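Local coordinates for PKS (Streptomyces sp. CNQ431, PDB 5YDA), which serves as the broadly selective acyltransferase domain of the splenocin polyketide synthase, probably loading acyl units onto its acyl carrier protein, at residues A[252-257]-A[265-270]; A[234-239]-A[289-294]. All coordinates share one frame; numbering follows the deposited sequence.

Contact 1: residues A[252-257]-A[265-270]; sequences EGLSLA and CTVAGD
A268 O is held by two groups of the neighbouring strand: S255 N donates to it at 2.7 Å, with an N-H...O angle of 169°, and L254 CA adds a CA-H...O contact. The return bond, A268 N to S255 O at 2.9 Å, is equally straight at the hydrogen (172°), identifying S255 and A268 as an antiparallel hydrogen-bonded pair. Toward A257 the geometry degrades. A257 N still bonds to T266 O, but it lies above the carbonyl plane rather than on a lone pair. T266 OG1 sits between its backbone N and carbonyl carbon (chi1 65°), which carries it to within 3.2 Å of A257 CB. At the other end D270 N makes a weak bond to G253 O; the same oxygen takes a CA-H...O contact from G269 CA at 3.2 Å.

The two faces of the hairpin differ in chemistry. On one, L254 CB and CD2 each approach V267 CG1 to 4.0 Å, the two side chains crossing at a slant and both packing on L277 of helix 271-283. On the other, A257 CB meets A268 CB at 3.9 Å, while S255 OG bonds to ND1 of H300. D270 then caps that helix, OD1 accepting from A273 N. Regular pairing is thus centred on S255 and A268, with weak or tilted bonds at both ends. The apolar face is suited to the helix, whereas the small, partly polar face admits the loop carrying S299 and H300.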
loop_
_atom_site.group_PDB
_atom_site.type_symbol
_atom_site.label_atom_id
_atom_site.label_comp_id
_atom_site.label_asym_id
_atom_site.label_seq_id
_atom_site.Cartn_x
_atom_site.Cartn_y
_atom_site.Cartn_z
ATOM N N GLU A 252 9.472 8.078 31.104
ATOM C CA GLU A 252 9.090 6.856 31.760
ATOM C C GLU A 252 7.644 6.701 31.352
ATOM O O GLU A 252 6.892 7.642 31.384
ATOM C CB GLU A 252 9.261 6.977 33.266
ATOM C CG GLU A 252 8.666 5.856 34.096
ATOM C CD GLU A 252 9.140 4.480 33.693
ATOM O OE1 GLU A 252 10.321 4.169 33.918
ATOM O OE2 GLU A 252 8.332 3.699 33.160
ATOM N N GLY A 253 7.268 5.510 30.941
ATOM C CA GLY A 253 5.935 5.271 30.435
ATOM C C GLY A 253 5.754 5.527 28.953
ATOM O O GLY A 253 4.616 5.485 28.478
ATOM N N LEU A 254 6.830 5.772 28.208
ATOM C CA LEU A 254 6.741 6.047 26.782
ATOM C C LEU A 254 7.778 5.230 26.030
ATOM O O LEU A 254 8.902 5.041 26.507
ATOM C CB LEU A 254 6.958 7.541 26.462
ATOM C CG LEU A 254 5.978 8.568 27.020
ATOM C CD1 LEU A 254 6.500 9.960 26.746
ATOM C CD2 LEU A 254 4.586 8.394 26.448
ATOM N N SER A 255 7.403 4.761 24.849
ATOM C CA SER A 255 8.346 4.134 23.938
ATOM C C SER A 255 8.233 4.807 22.578
ATOM O O SER A 255 7.166 5.301 22.188
ATOM C CB SER A 255 8.100 2.609 23.777
ATOM O OG SER A 255 7.911 1.965 25.028
ATOM N N LEU A 256 9.353 4.826 21.871
ATOM C CA LEU A 256 9.377 5.219 20.471
ATOM C C LEU A 256 8.745 4.094 19.649
ATOM O O LEU A 256 9.341 3.022 19.490
ATOM C CB LEU A 256 10.820 5.491 20.044
ATOM C CG LEU A 256 11.092 6.061 18.652
ATOM C CD1 LEU A 256 10.354 7.383 18.478
ATOM C CD2 LEU A 256 12.587 6.272 18.439
ATOM N N ALA A 257 7.538 4.328 19.129
ATOM C CA ALA A 257 6.808 3.267 18.446
ATOM C C ALA A 257 7.223 3.129 16.981
ATOM O O ALA A 257 7.279 2.013 16.460
ATOM C CB ALA A 257 5.302 3.511 18.561
ATOM N N CYS A 265 7.377 10.625 13.375
ATOM C CA CYS A 265 7.604 9.460 14.212
ATOM C C CYS A 265 6.381 9.309 15.101
ATOM O O CYS A 265 5.519 10.186 15.144
ATOM C CB CYS A 265 8.913 9.587 14.998
ATOM S SG CYS A 265 8.897 10.929 16.158
ATOM N N THR A 266 6.271 8.166 15.767
ATOM C CA THR A 266 5.163 7.948 16.689
ATOM C C THR A 266 5.697 7.540 18.056
ATOM O O THR A 266 6.755 6.909 18.167
ATOM C CB THR A 266 4.181 6.878 16.181
ATOM O OG1 THR A 266 4.855 5.616 16.129
ATOM C CG2 THR A 266 3.674 7.241 14.798
ATOM N N VAL A 267 4.953 7.916 19.090
ATOM C CA VAL A 267 5.309 7.623 20.470
ATOM C C VAL A 267 4.093 6.996 21.133
ATOM O O VAL A 267 2.962 7.449 20.922
ATOM C CB VAL A 267 5.770 8.887 21.235
ATOM C CG1 VAL A 267 6.052 8.552 22.688
ATOM C CG2 VAL A 267 7.038 9.479 20.590
ATOM N N ALA A 268 4.324 5.923 21.900
ATOM C CA ALA A 268 3.252 5.142 22.506
ATOM C C ALA A 268 3.568 4.874 23.972
ATOM O O ALA A 268 4.733 4.815 24.373
ATOM C CB ALA A 268 3.057 3.808 21.775
ATOM N N GLY A 269 2.517 4.699 24.765
ATOM C CA GLY A 269 2.684 4.395 26.176
ATOM C C GLY A 269 1.351 4.529 26.875
ATOM O O GLY A 269 0.302 4.553 26.219
ATOM N N ASP A 270 1.395 4.644 28.207
ATOM C CA ASP A 270 0.116 4.798 28.887
ATOM C C ASP A 270 -0.419 6.204 28.656
ATOM O O ASP A 270 0.328 7.135 28.351
ATOM C CB ASP A 270 0.216 4.485 30.378
ATOM C CG ASP A 270 1.185 5.362 31.092
ATOM O OD1 ASP A 270 0.774 6.457 31.580
ATOM O OD2 ASP A 270 2.355 4.925 31.186
#

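Contact 2: residues A[234-239]-A[289-294]; sequences GATVGV and RRLRMP
L291 crosses T236 at a slant and reaches G238 with one branch, and every carbon beyond its CA finds a partner there. CB lies 3.6 Å from T236 O. CG, placed opposite the carbonyl carbon by chi1 of -57°, stays near that oxygen and also nears T236 CG2. At the tip the branches part: CD1 meets T236 CG2 at 3.8 Å, and CD2 rests 3.7 Å from G238 N, where the glycine presents bare backbone.

L291 N also donates to T236 O at 3.0 Å, tilted 30° from the carbonyl plane. R290 CD lies 3.3 Å from the same oxygen. Regular pairing lies one step further on, where G238 and R289 exchange two bonds, R289 N to G238 O being the shorter at 2.7 Å. Past L291 direct pairing gives way to a water, which accepts from T236 N at 2.9 Å, with L291 O and M293 O also within its reach; the segments meet again at G234 and P294.

The contact therefore attaches edge strand 288-290 and the loop after it to strand 235-239, whose other side pairs with strand 264-269. Helix 271-283 covers the face that carries V237 and R290, and R290 is tied to it by salt bridges to D275 and E278.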
loop_
_atom_site.group_PDB
_atom_site.type_symbol
_atom_site.label_atom_id
_atom_site.label_comp_id
_atom_site.label_asym_id
_atom_site.label_seq_id
_atom_site.Cartn_x
_atom_site.Cartn_y
_atom_site.Cartn_z
ATOM N N GLY A 234 -3.597 1.944 26.519
ATOM C CA GLY A 234 -2.572 2.922 26.213
ATOM C C GLY A 234 -2.974 3.834 25.067
ATOM O O GLY A 234 -4.123 3.858 24.621
ATOM N N ALA A 235 -1.987 4.582 24.569
ATOM C CA ALA A 235 -2.246 5.590 23.550
ATOM C C ALA A 235 -1.005 5.800 22.701
ATOM O O ALA A 235 0.114 5.461 23.094
ATOM C CB ALA A 235 -2.694 6.916 24.168
ATOM N N THR A 236 -1.227 6.360 21.517
ATOM C CA THR A 236 -0.174 6.616 20.550
ATOM C C THR A 236 -0.357 8.026 20.009
ATOM O O THR A 236 -1.484 8.457 19.745
ATOM C CB THR A 236 -0.188 5.590 19.391
ATOM O OG1 THR A 236 -0.141 4.260 19.924
ATOM C CG2 THR A 236 1.031 5.786 18.490
ATOM N N VAL A 237 0.749 8.753 19.868
ATOM C CA VAL A 237 0.724 10.088 19.298
ATOM C C VAL A 237 1.684 10.118 18.119
ATOM O O VAL A 237 2.822 9.648 18.222
ATOM C CB VAL A 237 1.061 11.166 20.351
ATOM C CG1 VAL A 237 2.431 10.916 20.971
ATOM C CG2 VAL A 237 0.965 12.581 19.736
ATOM N N GLY A 238 1.212 10.632 16.984
ATOM C CA GLY A 238 2.081 10.861 15.841
ATOM C C GLY A 238 2.655 12.261 15.944
ATOM O O GLY A 238 1.915 13.230 16.119
ATOM N N VAL A 239 3.979 12.360 15.870
ATOM C CA VAL A 239 4.697 13.614 16.034
ATOM C C VAL A 239 5.380 13.947 14.720
ATOM O O VAL A 239 6.150 13.133 14.191
ATOM C CB VAL A 239 5.739 13.535 17.164
ATOM C CG1 VAL A 239 6.404 14.901 17.359
ATOM C CG2 VAL A 239 5.108 13.022 18.464
ATOM N N ARG A 289 -0.282 14.777 16.458
ATOM C CA ARG A 289 -1.699 14.458 16.494
ATOM C C ARG A 289 -1.877 13.097 17.145
ATOM O O ARG A 289 -1.187 12.135 16.789
ATOM C CB ARG A 289 -2.320 14.486 15.087
ATOM C CG ARG A 289 -3.856 14.384 15.108
ATOM C CD ARG A 289 -4.450 14.128 13.718
ATOM N NE ARG A 289 -3.654 13.160 12.962
ATOM C CZ ARG A 289 -3.855 11.842 12.977
ATOM N NH1 ARG A 289 -4.834 11.323 13.711
ATOM N NH2 ARG A 289 -3.079 11.039 12.258
ATOM N N ARG A 290 -2.779 13.037 18.117
ATOM C CA ARG A 290 -3.139 11.778 18.753
ATOM C C ARG A 290 -3.723 10.833 17.712
ATOM O O ARG A 290 -4.680 11.185 17.016
ATOM C CB ARG A 290 -4.151 12.041 19.875
ATOM C CG ARG A 290 -4.640 10.794 20.592
ATOM C CD ARG A 290 -3.568 10.235 21.499
ATOM N NE ARG A 290 -3.202 11.203 22.527
ATOM C CZ ARG A 290 -3.744 11.235 23.741
ATOM N NH1 ARG A 290 -4.670 10.343 24.070
ATOM N NH2 ARG A 290 -3.360 12.151 24.626
ATOM N N LEU A 291 -3.127 9.652 17.566
ATOM C CA LEU A 291 -3.745 8.641 16.714
ATOM C C LEU A 291 -5.075 8.223 17.337
ATOM O O LEU A 291 -5.193 8.101 18.558
ATOM C CB LEU A 291 -2.805 7.437 16.525
ATOM C CG LEU A 291 -1.403 7.743 15.938
ATOM C CD1 LEU A 291 -0.771 6.532 15.239
ATOM C CD2 LEU A 291 -1.424 8.932 14.979
ATOM N N ARG A 292 -6.104 8.066 16.505
ATOM C CA ARG A 292 -7.441 7.867 17.061
ATOM C C ARG A 292 -7.620 6.490 17.670
ATOM O O ARG A 292 -8.467 6.331 18.547
ATOM C CB ARG A 292 -8.555 8.076 16.019
ATOM C CG ARG A 292 -8.532 9.384 15.207
ATOM C CD ARG A 292 -7.327 9.476 14.303
ATOM N NE ARG A 292 -7.187 8.269 13.498
ATOM C CZ ARG A 292 -6.037 7.765 13.049
ATOM N NH1 ARG A 292 -4.865 8.303 13.279
ATOM N NH2 ARG A 292 -6.066 6.659 12.333
ATOM N N MET A 293 -6.846 5.504 17.249
ATOM C CA MET A 293 -6.929 4.195 17.888
ATOM C C MET A 293 -6.373 4.258 19.306
ATOM O O MET A 293 -5.163 4.478 19.469
ATOM C CB MET A 293 -6.167 3.157 17.067
ATOM C CG MET A 293 -6.170 1.778 17.690
ATOM S SD MET A 293 -7.838 1.065 17.708
ATOM C CE MET A 293 -7.534 -0.408 18.693
ATOM N N PRO A 294 -7.193 4.067 20.349
ATOM C CA PRO A 294 -6.663 4.084 21.722
ATOM C C PRO A 294 -5.870 2.825 22.024
ATOM O O PRO A 294 -6.305 1.949 22.776
ATOM C CB PRO A 294 -7.928 4.170 22.585
ATOM C CG PRO A 294 -8.952 3.421 21.784
ATOM C CD PRO A 294 -8.629 3.725 20.317
HETATM O O HOH W 1 -4.075 6.760 20.875
#

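How the contacts relate
Along the chain, strand 235-239 comes first, followed by the hairpin of strands 254-261 and 264-269, then helix 271-283 and strand 288-290. Contact 1 closes a short loop of seven residues between its segments; contact 2 closes one of 49 residues that holds the whole hairpin, so the two nest and do not cross. They meet through adjacent strands: C265 O lies 2.8 Å from V239 N, and V267 O 2.8 Å from V237 N, both probable hydrogen bonds. The resulting antiparallel order, 254-261, 264-269, 235-239, 288-290, with its two intervening helices, is consistent with the ferredoxin-like small subdomain of acyltransferases.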